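Local coordinates for protein DNA alpha-glucosyltransferase (Enterobacteria phage T4, PDB 1XV5) that belongs to the GT-B clan of glycosyltransferases, with two parallel-sheet alpha/beta domains, and carries uridine-5'-diphosphate in this model, at residues A[80-85]-A[113-118]; A[137-142]-A[173-178]; A[197-202]-A[227-232]. One frame throughout, in Å; residues are numbered along the deposited sequence.

Contact 1 of 3, residues A[80-85]-A[113-118]. With EDO (1,2-ethanediol), chain D.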
loop_
_atom_site.group_PDB
_atom_site.type_symbol
_atom_site.label_atom_id
_atom_site.label_comp_id
_atom_site.label_asym_id
_atom_site.label_seq_id
_atom_site.Cartn_x
_atom_site.Cartn_y
_atom_site.Cartn_z
ATOM N N ILE A 80 9.194 -4.526 15.489
ATOM C CA ILE A 80 8.050 -4.554 14.596
ATOM C C ILE A 80 8.378 -5.364 13.354
ATOM O O ILE A 80 9.247 -4.993 12.569
ATOM C CB ILE A 80 7.636 -3.128 14.187
ATOM C CG1 ILE A 80 7.323 -2.309 15.443
ATOM C CG2 ILE A 80 6.416 -3.183 13.268
ATOM C CD1 ILE A 80 6.987 -0.858 15.171
ATOM N N ILE A 81 7.686 -6.483 13.190
ATOM C CA ILE A 81 7.908 -7.349 12.046
ATOM C C ILE A 81 6.805 -7.126 11.018
ATOM O O ILE A 81 5.649 -7.500 11.235
ATOM C CB ILE A 81 7.935 -8.822 12.482
ATOM C CG1 ILE A 81 8.984 -9.002 13.584
ATOM C CG2 ILE A 81 8.262 -9.711 11.290
ATOM C CD1 ILE A 81 9.135 -10.433 14.075
ATOM N N ASN A 82 7.168 -6.507 9.901
ATOM C CA ASN A 82 6.203 -6.206 8.852
ATOM C C ASN A 82 6.123 -7.223 7.721
ATOM O O ASN A 82 5.229 -7.147 6.881
ATOM C CB ASN A 82 6.470 -4.810 8.283
ATOM C CG ASN A 82 6.096 -3.710 9.258
ATOM O OD1 ASN A 82 5.055 -3.777 9.908
ATOM N ND2 ASN A 82 6.936 -2.688 9.353
ATOM N N SER A 83 7.049 -8.174 7.694
ATOM C CA SER A 83 7.034 -9.208 6.669
ATOM C C SER A 83 7.923 -10.372 7.085
ATOM O O SER A 83 8.838 -10.206 7.893
ATOM C CB SER A 83 7.504 -8.649 5.318
ATOM O OG SER A 83 8.846 -8.201 5.374
ATOM N N VAL A 84 7.642 -11.549 6.537
ATOM C CA VAL A 84 8.415 -12.748 6.846
ATOM C C VAL A 84 8.984 -13.330 5.551
ATOM O O VAL A 84 8.554 -12.963 4.459
ATOM C CB VAL A 84 7.538 -13.810 7.558
ATOM C CG1 VAL A 84 6.916 -13.208 8.817
ATOM C CG2 VAL A 84 6.455 -14.324 6.614
ATOM N N PRO A 85 9.960 -14.247 5.655
ATOM C CA PRO A 85 10.568 -14.858 4.467
ATOM C C PRO A 85 9.569 -15.462 3.478
ATOM O O PRO A 85 8.546 -16.016 3.876
ATOM C CB PRO A 85 11.495 -15.916 5.064
ATOM C CG PRO A 85 11.898 -15.303 6.373
ATOM C CD PRO A 85 10.584 -14.765 6.885
ATOM N N TYR A 113 2.560 -7.002 12.091
ATOM C CA TYR A 113 1.575 -6.396 11.205
ATOM C C TYR A 113 1.390 -7.294 9.989
ATOM O O TYR A 113 2.368 -7.651 9.323
ATOM C CB TYR A 113 2.056 -5.030 10.704
ATOM C CG TYR A 113 1.884 -3.863 11.652
ATOM C CD1 TYR A 113 0.744 -3.055 11.595
ATOM C CD2 TYR A 113 2.886 -3.525 12.562
ATOM C CE1 TYR A 113 0.615 -1.931 12.415
ATOM C CE2 TYR A 113 2.768 -2.407 13.386
ATOM C CZ TYR A 113 1.633 -1.612 13.305
ATOM O OH TYR A 113 1.531 -0.489 14.090
ATOM N N GLN A 114 0.149 -7.672 9.706
ATOM C CA GLN A 114 -0.124 -8.474 8.524
ATOM C C GLN A 114 -0.620 -7.472 7.496
ATOM O O GLN A 114 -1.735 -6.961 7.599
ATOM C CB GLN A 114 -1.200 -9.526 8.782
ATOM C CG GLN A 114 -1.514 -10.314 7.524
ATOM C CD GLN A 114 -0.251 -10.813 6.847
ATOM O OE1 GLN A 114 0.470 -11.654 7.393
ATOM N NE2 GLN A 114 0.034 -10.287 5.665
ATOM N N HIS A 115 0.222 -7.196 6.506
ATOM C CA HIS A 115 -0.080 -6.213 5.474
ATOM C C HIS A 115 -0.769 -6.729 4.222
ATOM O O HIS A 115 -1.194 -5.934 3.379
ATOM C CB HIS A 115 1.215 -5.506 5.080
ATOM C CG HIS A 115 1.800 -4.675 6.177
ATOM N ND1 HIS A 115 1.248 -3.476 6.575
ATOM C CD2 HIS A 115 2.865 -4.886 6.985
ATOM C CE1 HIS A 115 1.948 -2.984 7.581
ATOM N NE2 HIS A 115 2.935 -3.822 7.850
ATOM N N ASP A 116 -0.888 -8.044 4.093
ATOM C CA ASP A 116 -1.514 -8.616 2.908
ATOM C C ASP A 116 -2.974 -9.013 3.101
ATOM O O ASP A 116 -3.478 -9.046 4.226
ATOM C CB ASP A 116 -0.669 -9.786 2.406
ATOM C CG ASP A 116 0.678 -9.326 1.863
ATOM O OD1 ASP A 116 1.600 -10.159 1.740
ATOM O OD2 ASP A 116 0.812 -8.118 1.554
ATOM N N HIS A 117 -3.652 -9.312 1.996
ATOM C CA HIS A 117 -5.074 -9.638 2.037
ATOM C C HIS A 117 -5.490 -11.087 1.781
ATOM O O HIS A 117 -5.907 -11.790 2.699
ATOM C CB HIS A 117 -5.810 -8.729 1.050
ATOM C CG HIS A 117 -5.509 -7.273 1.235
ATOM N ND1 HIS A 117 -5.969 -6.548 2.315
ATOM C CD2 HIS A 117 -4.767 -6.415 0.494
ATOM C CE1 HIS A 117 -5.524 -5.306 2.228
ATOM N NE2 HIS A 117 -4.792 -5.200 1.133
ATOM N N SER A 118 -5.396 -11.517 0.529
ATOM C CA SER A 118 -5.801 -12.863 0.133
ATOM C C SER A 118 -4.932 -13.995 0.667
ATOM O O SER A 118 -3.747 -13.811 0.943
ATOM C CB SER A 118 -5.847 -12.956 -1.395
ATOM O OG SER A 118 -6.096 -14.285 -1.814
HETATM C C1 EDO D . 2.720 -6.894 -1.420
HETATM O O1 EDO D . 2.969 -7.780 -0.313
HETATM C C2 EDO D . 3.069 -5.441 -1.072
HETATM O O2 EDO D . 2.202 -4.914 -0.054
HETATM O O HOH W 1 4.418 -9.546 9.203
HETATM O O HOH W 2 2.847 -8.508 6.125
#
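Ile81 and Tyr113 join the ends of two neighbouring parallel strands: Tyr113 N donates a hydrogen bond to Ile81 O at 3.2 Å, almost straight at 168°, just before the chains part. Beyond that bond water takes over. One molecule donates to both Ile81 O and Tyr113 O, and a second donates to Asn82 O while accepting from His115 N, so polar backbone atoms in a buried place stay satisfied although the strands have separated.

On one side of the sheet Ile80 meets Tyr113. The isoleucine's CG2 branch, anti to the backbone N, comes to the ring edge, 3.6 Å from CD2; a beta-branched isoleucine is at home in a strand, and here it packs beside the ring. The tyrosine ring also stacks on Phe139 and sends its hydroxyl to Gln395, which lets a long aromatic be buried with its polar end paired. Asn82 runs alongside Tyr113 and lies beside the His115 imidazole. His115 CD2 lies 3.3 Å from Asn82 O, in the plane of the imidazole, while ND1 bonds to a glycerol.

Both segments sit at the C-terminal ends of strands 78-83 and 109-114, linked through helix 91-103 as a beta-alpha-beta unit. In Rossmann-like domains such as those of GT-B proteins, the C-terminal ends of the strands commonly border the binding cleft; here uridine-5'-diphosphate and the His115 side chain are about 7 Å apart at their nearest atoms.

Contact 2 of 3, residues A[137-142]-A[173-178]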
loop_
_atom_site.group_PDB
_atom_site.type_symbol
_atom_site.label_atom_id
_atom_site.label_comp_id
_atom_site.label_asym_id
_atom_site.label_seq_id
_atom_site.Cartn_x
_atom_site.Cartn_y
_atom_site.Cartn_z
ATOM N N VAL A 137 1.561 -8.252 20.095
ATOM C CA VAL A 137 0.539 -7.414 19.479
ATOM C C VAL A 137 0.448 -7.792 18.003
ATOM O O VAL A 137 1.467 -7.882 17.317
ATOM C CB VAL A 137 0.903 -5.912 19.571
ATOM C CG1 VAL A 137 -0.222 -5.066 18.981
ATOM C CG2 VAL A 137 1.161 -5.518 21.024
ATOM N N ILE A 138 -0.772 -8.005 17.519
ATOM C CA ILE A 138 -0.990 -8.379 16.124
ATOM C C ILE A 138 -1.981 -7.431 15.454
ATOM O O ILE A 138 -3.017 -7.107 16.035
ATOM C CB ILE A 138 -1.554 -9.808 16.025
ATOM C CG1 ILE A 138 -0.622 -10.784 16.746
ATOM C CG2 ILE A 138 -1.722 -10.204 14.562
ATOM C CD1 ILE A 138 -1.213 -12.171 16.908
ATOM N N PHE A 139 -1.659 -7.001 14.234
ATOM C CA PHE A 139 -2.519 -6.095 13.464
ATOM C C PHE A 139 -2.852 -6.675 12.086
ATOM O O PHE A 139 -2.029 -7.367 11.479
ATOM C CB PHE A 139 -1.834 -4.749 13.204
ATOM C CG PHE A 139 -1.693 -3.865 14.409
ATOM C CD1 PHE A 139 -0.479 -3.781 15.084
ATOM C CD2 PHE A 139 -2.741 -3.046 14.816
ATOM C CE1 PHE A 139 -0.309 -2.887 16.142
ATOM C CE2 PHE A 139 -2.582 -2.150 15.872
ATOM C CZ PHE A 139 -1.362 -2.068 16.534
ATOM N N SER A 140 -4.049 -6.367 11.589
ATOM C CA SER A 140 -4.473 -6.804 10.258
ATOM C C SER A 140 -5.367 -5.718 9.661
ATOM O O SER A 140 -5.876 -4.863 10.382
ATOM C CB SER A 140 -5.242 -8.124 10.319
ATOM O OG SER A 140 -6.574 -7.930 10.757
ATOM N N HIS A 141 -5.562 -5.761 8.348
ATOM C CA HIS A 141 -6.386 -4.769 7.658
ATOM C C HIS A 141 -7.891 -4.967 7.836
ATOM O O HIS A 141 -8.670 -4.044 7.592
ATOM C CB HIS A 141 -6.084 -4.773 6.157
ATOM C CG HIS A 141 -4.797 -4.103 5.785
ATOM N ND1 HIS A 141 -4.578 -2.755 5.966
ATOM C CD2 HIS A 141 -3.677 -4.592 5.204
ATOM C CE1 HIS A 141 -3.378 -2.442 5.509
ATOM N NE2 HIS A 141 -2.811 -3.539 5.040
ATOM N N SER A 142 -8.308 -6.158 8.252
ATOM C CA SER A 142 -9.739 -6.413 8.401
ATOM C C SER A 142 -10.095 -7.535 9.368
ATOM O O SER A 142 -9.442 -8.580 9.399
ATOM C CB SER A 142 -10.341 -6.722 7.027
ATOM O OG SER A 142 -11.713 -7.067 7.126
ATOM N N TYR A 173 -5.776 -6.719 16.219
ATOM C CA TYR A 173 -6.305 -5.366 16.145
ATOM C C TYR A 173 -6.332 -4.865 14.713
ATOM O O TYR A 173 -5.487 -5.231 13.898
ATOM C CB TYR A 173 -5.440 -4.423 16.975
ATOM C CG TYR A 173 -5.368 -4.784 18.436
ATOM C CD1 TYR A 173 -6.393 -4.430 19.312
ATOM C CD2 TYR A 173 -4.277 -5.487 18.943
ATOM C CE1 TYR A 173 -6.333 -4.765 20.660
ATOM C CE2 TYR A 173 -4.207 -5.829 20.290
ATOM C CZ TYR A 173 -5.238 -5.464 21.142
ATOM O OH TYR A 173 -5.169 -5.795 22.475
ATOM N N ASN A 174 -7.298 -4.013 14.406
ATOM C CA ASN A 174 -7.375 -3.459 13.069
ATOM C C ASN A 174 -6.421 -2.274 12.992
ATOM O O ASN A 174 -6.138 -1.630 14.003
ATOM C CB ASN A 174 -8.792 -2.987 12.766
ATOM C CG ASN A 174 -8.926 -2.432 11.366
ATOM O OD1 ASN A 174 -8.924 -1.216 11.161
ATOM N ND2 ASN A 174 -9.026 -3.325 10.388
ATOM N N PHE A 175 -5.924 -1.993 11.793
ATOM C CA PHE A 175 -5.031 -0.865 11.588
ATOM C C PHE A 175 -5.185 -0.372 10.159
ATOM O O PHE A 175 -5.697 -1.091 9.297
ATOM C CB PHE A 175 -3.569 -1.273 11.825
ATOM C CG PHE A 175 -2.891 -1.862 10.610
ATOM C CD1 PHE A 175 -2.049 -1.082 9.820
ATOM C CD2 PHE A 175 -3.102 -3.189 10.255
ATOM C CE1 PHE A 175 -1.421 -1.615 8.691
ATOM C CE2 PHE A 175 -2.483 -3.737 9.131
ATOM C CZ PHE A 175 -1.638 -2.947 8.346
ATOM N N GLN A 176 -4.761 0.865 9.926
ATOM C CA GLN A 176 -4.778 1.457 8.594
ATOM C C GLN A 176 -3.321 1.786 8.309
ATOM O O GLN A 176 -2.592 2.180 9.217
ATOM C CB GLN A 176 -5.557 2.773 8.565
ATOM C CG GLN A 176 -7.022 2.675 8.887
ATOM C CD GLN A 176 -7.642 4.051 9.030
ATOM O OE1 GLN A 176 -7.828 4.774 8.044
ATOM N NE2 GLN A 176 -7.946 4.429 10.264
ATOM N N PRO A 177 -2.874 1.619 7.055
ATOM C CA PRO A 177 -1.483 1.925 6.690
ATOM C C PRO A 177 -1.399 3.446 6.493
ATOM O O PRO A 177 -1.860 3.974 5.478
ATOM C CB PRO A 177 -1.289 1.138 5.397
ATOM C CG PRO A 177 -2.652 1.185 4.769
ATOM C CD PRO A 177 -3.593 0.977 5.936
ATOM N N PRO A 178 -0.800 4.166 7.458
ATOM C CA PRO A 178 -0.671 5.623 7.409
ATOM C C PRO A 178 0.452 6.210 6.575
ATOM O O PRO A 178 1.469 5.573 6.322
ATOM C CB PRO A 178 -0.504 6.017 8.886
ATOM C CG PRO A 178 -0.554 4.688 9.674
ATOM C CD PRO A 178 -0.150 3.650 8.671
HETATM O O HOH W 3 -8.486 -5.971 11.525
HETATM O O HOH W 4 -8.644 -1.038 8.332
#
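The beta-alpha-beta unit of strand 137-140, helix 146-155 and strand 172-174 closes one border of a Rossmann-like parallel sheet, and Phe139 pairs here with Tyr173 of the outermost strand. Tyr173 N donates to Ile138 O at 2.8 Å, and Ser140 N returns a bond to Tyr173 O. Phe175 N reaches Ser140 O over a longer 3.2 Å, bent to 136°, where the second chain is already leaving the sheet.

Phe139 and Tyr173 share one face of the sheet. The phenylalanine packs CD2 on Tyr173 CB at 3.7 Å; the buried Phe139 is wholly apolar, while the partly exposed Tyr173 pairs its hydroxyl with Lys401. Ser140 and Asn174 occupy the reverse face, both polar, joined by a water that donates to Ser140 OG and accepts from Asn174 ND2; their stronger partners are Asn148 and Arg304.

With chi1 at 86°, Phe175 CG sits between its own N and carbonyl carbon, which brings the ring against one face of the His141 imidazole, CZ 3.3 Å above its plane. The two rings form an offset stack, planes 30° apart, while Ser305 and a glycerol hold the imidazole nitrogens. Pro177 CD meets that imidazole at its edge, 3.5 Å from CE1.

Contact 3 of 3, residues A[197-202]-A[227-232]; sequences MNINRW and GKSTVM
Trp202 offers one face of its indole to Met232, whose CE methyl sits 4.0 Å above the ring plane, displaced toward the rim near CD2 and CE3. The methionine chain is extended as far as SD and then bends (chi3 68°), which folds the methyl back over the ring; a flexible thioether fits itself readily to a broad aromatic surface. At the root of the pair Trp202 CB touches Met232 CG. The second flat group, the Arg201 guanidinium, has Val231 CB over one face and CG1 3.4 Å from NH1. Arginine and valine lie side by side, so the aliphatic branch covers one face of the guanidinium, while NH1 forms a salt bridge with Glu233 and NE bonds to Ser288.

Both pairs belong to strands 199-202 and 229-232, parallel and crossing at -20°. Ser229 N to Asn198 O, Asn200 N to Ser229 O, Val231 N to Asn200 O and Trp202 N to Val231 O bind the backbones. Val231 N meets Asn200 O at 2.9 Å and 167°. Arg201 and Val231 share a face with Ile199 and Ser229. Here the Ile199 CD1 methyl reaches Ser229 CB at 3.9 Å, beside a small serine whose hydroxyl goes to Leu264 O. The other face carries Trp202 together with Asn200, Thr230 and Met232, these last three against helix 212-223.

Where the strands begin, Lys228 bends at chi2 and brings NZ across Asn198 to donate to OD1 at 2.9 Å; a water accepts from NZ and donates to Met197 O. Gly227, with positive phi, completes the Schellman motif ending the preceding helix. The chemistry thus implies a graded contact: the polar Lys228-Asn198 link lies at the partly exposed start and the Trp202-Met232 packing at the buried end, with a buried arginine whose charge is probably balanced by the Glu233 carboxylate.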
loop_
_atom_site.group_PDB
_atom_site.type_symbol
_atom_site.label_atom_id
_atom_site.label_comp_id
_atom_site.label_asym_id
_atom_site.label_seq_id
_atom_site.Cartn_x
_atom_site.Cartn_y
_atom_site.Cartn_z
ATOM N N MET A 197 -5.052 19.069 -17.556
ATOM C CA MET A 197 -6.353 18.438 -17.366
ATOM C C MET A 197 -6.646 17.230 -18.257
ATOM O O MET A 197 -7.496 16.408 -17.919
ATOM C CB MET A 197 -7.461 19.481 -17.558
ATOM C CG MET A 197 -7.448 20.597 -16.525
ATOM S SD MET A 197 -7.725 19.977 -14.851
ATOM C CE MET A 197 -7.073 21.316 -13.870
ATOM N N ASN A 198 -5.951 17.107 -19.383
ATOM C CA ASN A 198 -6.216 15.986 -20.280
ATOM C C ASN A 198 -5.455 14.708 -19.951
ATOM O O ASN A 198 -5.642 13.688 -20.609
ATOM C CB ASN A 198 -5.941 16.388 -21.730
ATOM C CG ASN A 198 -6.827 17.529 -22.189
ATOM O OD1 ASN A 198 -7.967 17.663 -21.737
ATOM N ND2 ASN A 198 -6.319 18.347 -23.101
ATOM N N ILE A 199 -4.609 14.759 -18.926
ATOM C CA ILE A 199 -3.845 13.582 -18.531
ATOM C C ILE A 199 -4.568 12.804 -17.438
ATOM O O ILE A 199 -4.946 13.363 -16.405
ATOM C CB ILE A 199 -2.443 13.963 -17.998
ATOM C CG1 ILE A 199 -1.700 14.810 -19.032
ATOM C CG2 ILE A 199 -1.661 12.702 -17.655
ATOM C CD1 ILE A 199 -1.566 14.166 -20.400
ATOM N N ASN A 200 -4.762 11.512 -17.683
ATOM C CA ASN A 200 -5.423 10.628 -16.737
ATOM C C ASN A 200 -4.372 9.590 -16.376
ATOM O O ASN A 200 -3.986 8.775 -17.209
ATOM C CB ASN A 200 -6.645 9.988 -17.398
ATOM C CG ASN A 200 -7.639 11.027 -17.887
ATOM O OD1 ASN A 200 -7.528 11.545 -19.003
ATOM N ND2 ASN A 200 -8.602 11.355 -17.043
ATOM N N ARG A 201 -3.913 9.633 -15.130
ATOM C CA ARG A 201 -2.845 8.748 -14.682
ATOM C C ARG A 201 -3.255 7.741 -13.614
ATOM O O ARG A 201 -3.666 8.105 -12.512
ATOM C CB ARG A 201 -1.681 9.617 -14.184
ATOM C CG ARG A 201 -0.350 8.900 -13.936
ATOM C CD ARG A 201 0.705 9.904 -13.456
ATOM N NE ARG A 201 0.886 11.012 -14.399
ATOM C CZ ARG A 201 1.699 10.988 -15.455
ATOM N NH1 ARG A 201 2.432 9.913 -15.718
ATOM N NH2 ARG A 201 1.753 12.032 -16.273
ATOM N N TRP A 202 -3.134 6.466 -13.967
ATOM C CA TRP A 202 -3.454 5.350 -13.083
ATOM C C TRP A 202 -2.130 4.865 -12.487
ATOM O O TRP A 202 -1.119 4.832 -13.189
ATOM C CB TRP A 202 -4.076 4.224 -13.915
ATOM C CG TRP A 202 -4.466 2.985 -13.159
ATOM C CD1 TRP A 202 -5.712 2.669 -12.685
ATOM C CD2 TRP A 202 -3.618 1.874 -12.829
ATOM N NE1 TRP A 202 -5.692 1.429 -12.084
ATOM C CE2 TRP A 202 -4.419 0.919 -12.161
ATOM C CE3 TRP A 202 -2.258 1.591 -13.037
ATOM C CZ2 TRP A 202 -3.905 -0.298 -11.696
ATOM C CZ3 TRP A 202 -1.748 0.378 -12.574
ATOM C CH2 TRP A 202 -2.570 -0.550 -11.912
ATOM N N GLY A 227 -10.475 12.651 -26.765
ATOM C CA GLY A 227 -9.213 13.329 -27.013
ATOM C C GLY A 227 -8.307 13.427 -25.802
ATOM O O GLY A 227 -7.339 14.193 -25.800
ATOM N N LYS A 228 -8.612 12.646 -24.771
ATOM C CA LYS A 228 -7.816 12.653 -23.547
ATOM C C LYS A 228 -6.691 11.627 -23.626
ATOM O O LYS A 228 -6.678 10.771 -24.514
ATOM C CB LYS A 228 -8.706 12.341 -22.343
ATOM C CG LYS A 228 -9.986 13.154 -22.284
ATOM C CD LYS A 228 -9.707 14.634 -22.121
ATOM C CE LYS A 228 -11.007 15.417 -22.004
ATOM N NZ LYS A 228 -10.759 16.850 -21.680
ATOM N N SER A 229 -5.753 11.712 -22.687
ATOM C CA SER A 229 -4.624 10.792 -22.656
ATOM C C SER A 229 -4.610 9.968 -21.380
ATOM O O SER A 229 -4.999 10.446 -20.314
ATOM C CB SER A 229 -3.306 11.564 -22.757
ATOM O OG SER A 229 -3.274 12.361 -23.924
ATOM N N THR A 230 -4.152 8.728 -21.496
ATOM C CA THR A 230 -4.071 7.845 -20.347
ATOM C C THR A 230 -2.678 7.270 -20.177
ATOM O O THR A 230 -2.058 6.804 -21.134
ATOM C CB THR A 230 -5.070 6.677 -20.459
ATOM O OG1 THR A 230 -6.405 7.185 -20.351
ATOM C CG2 THR A 230 -4.831 5.654 -19.352
ATOM N N VAL A 231 -2.196 7.330 -18.941
ATOM C CA VAL A 231 -0.895 6.804 -18.571
ATOM C C VAL A 231 -1.151 5.878 -17.392
ATOM O O VAL A 231 -1.972 6.178 -16.521
ATOM C CB VAL A 231 0.074 7.921 -18.121
ATOM C CG1 VAL A 231 1.376 7.304 -17.611
ATOM C CG2 VAL A 231 0.351 8.871 -19.276
ATOM N N MET A 232 -0.463 4.743 -17.377
ATOM C CA MET A 232 -0.609 3.781 -16.301
ATOM C C MET A 232 0.796 3.428 -15.838
ATOM O O MET A 232 1.597 2.881 -16.597
ATOM C CB MET A 232 -1.368 2.551 -16.809
ATOM C CG MET A 232 -2.758 2.909 -17.340
ATOM S SD MET A 232 -3.655 1.543 -18.101
ATOM C CE MET A 232 -3.952 0.562 -16.698
HETATM O O HOH W 5 -10.075 16.199 -18.908
#

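Contacts 1 and 2 are neighbours in one parallel sheet, their centres about 10 Å apart, because strands 109-114 and 137-140 lie side by side; Gln114 N probably bonds to Phe139 O between them. Contact 3 belongs to the second sheet, its centre about 34 Å from either of theirs and across the middle of the chain. All three are mostly buried and each closes a beta-alpha-beta unit. Contact 1 catches its strands as they separate, with one direct backbone bond and bridging waters. Contact 2, at the sheet border, adds aromatic stacking. Contact 3, between inner strands, has unbroken parallel pairing over its four strand residues, and its partly exposed residues gather at the strand starts.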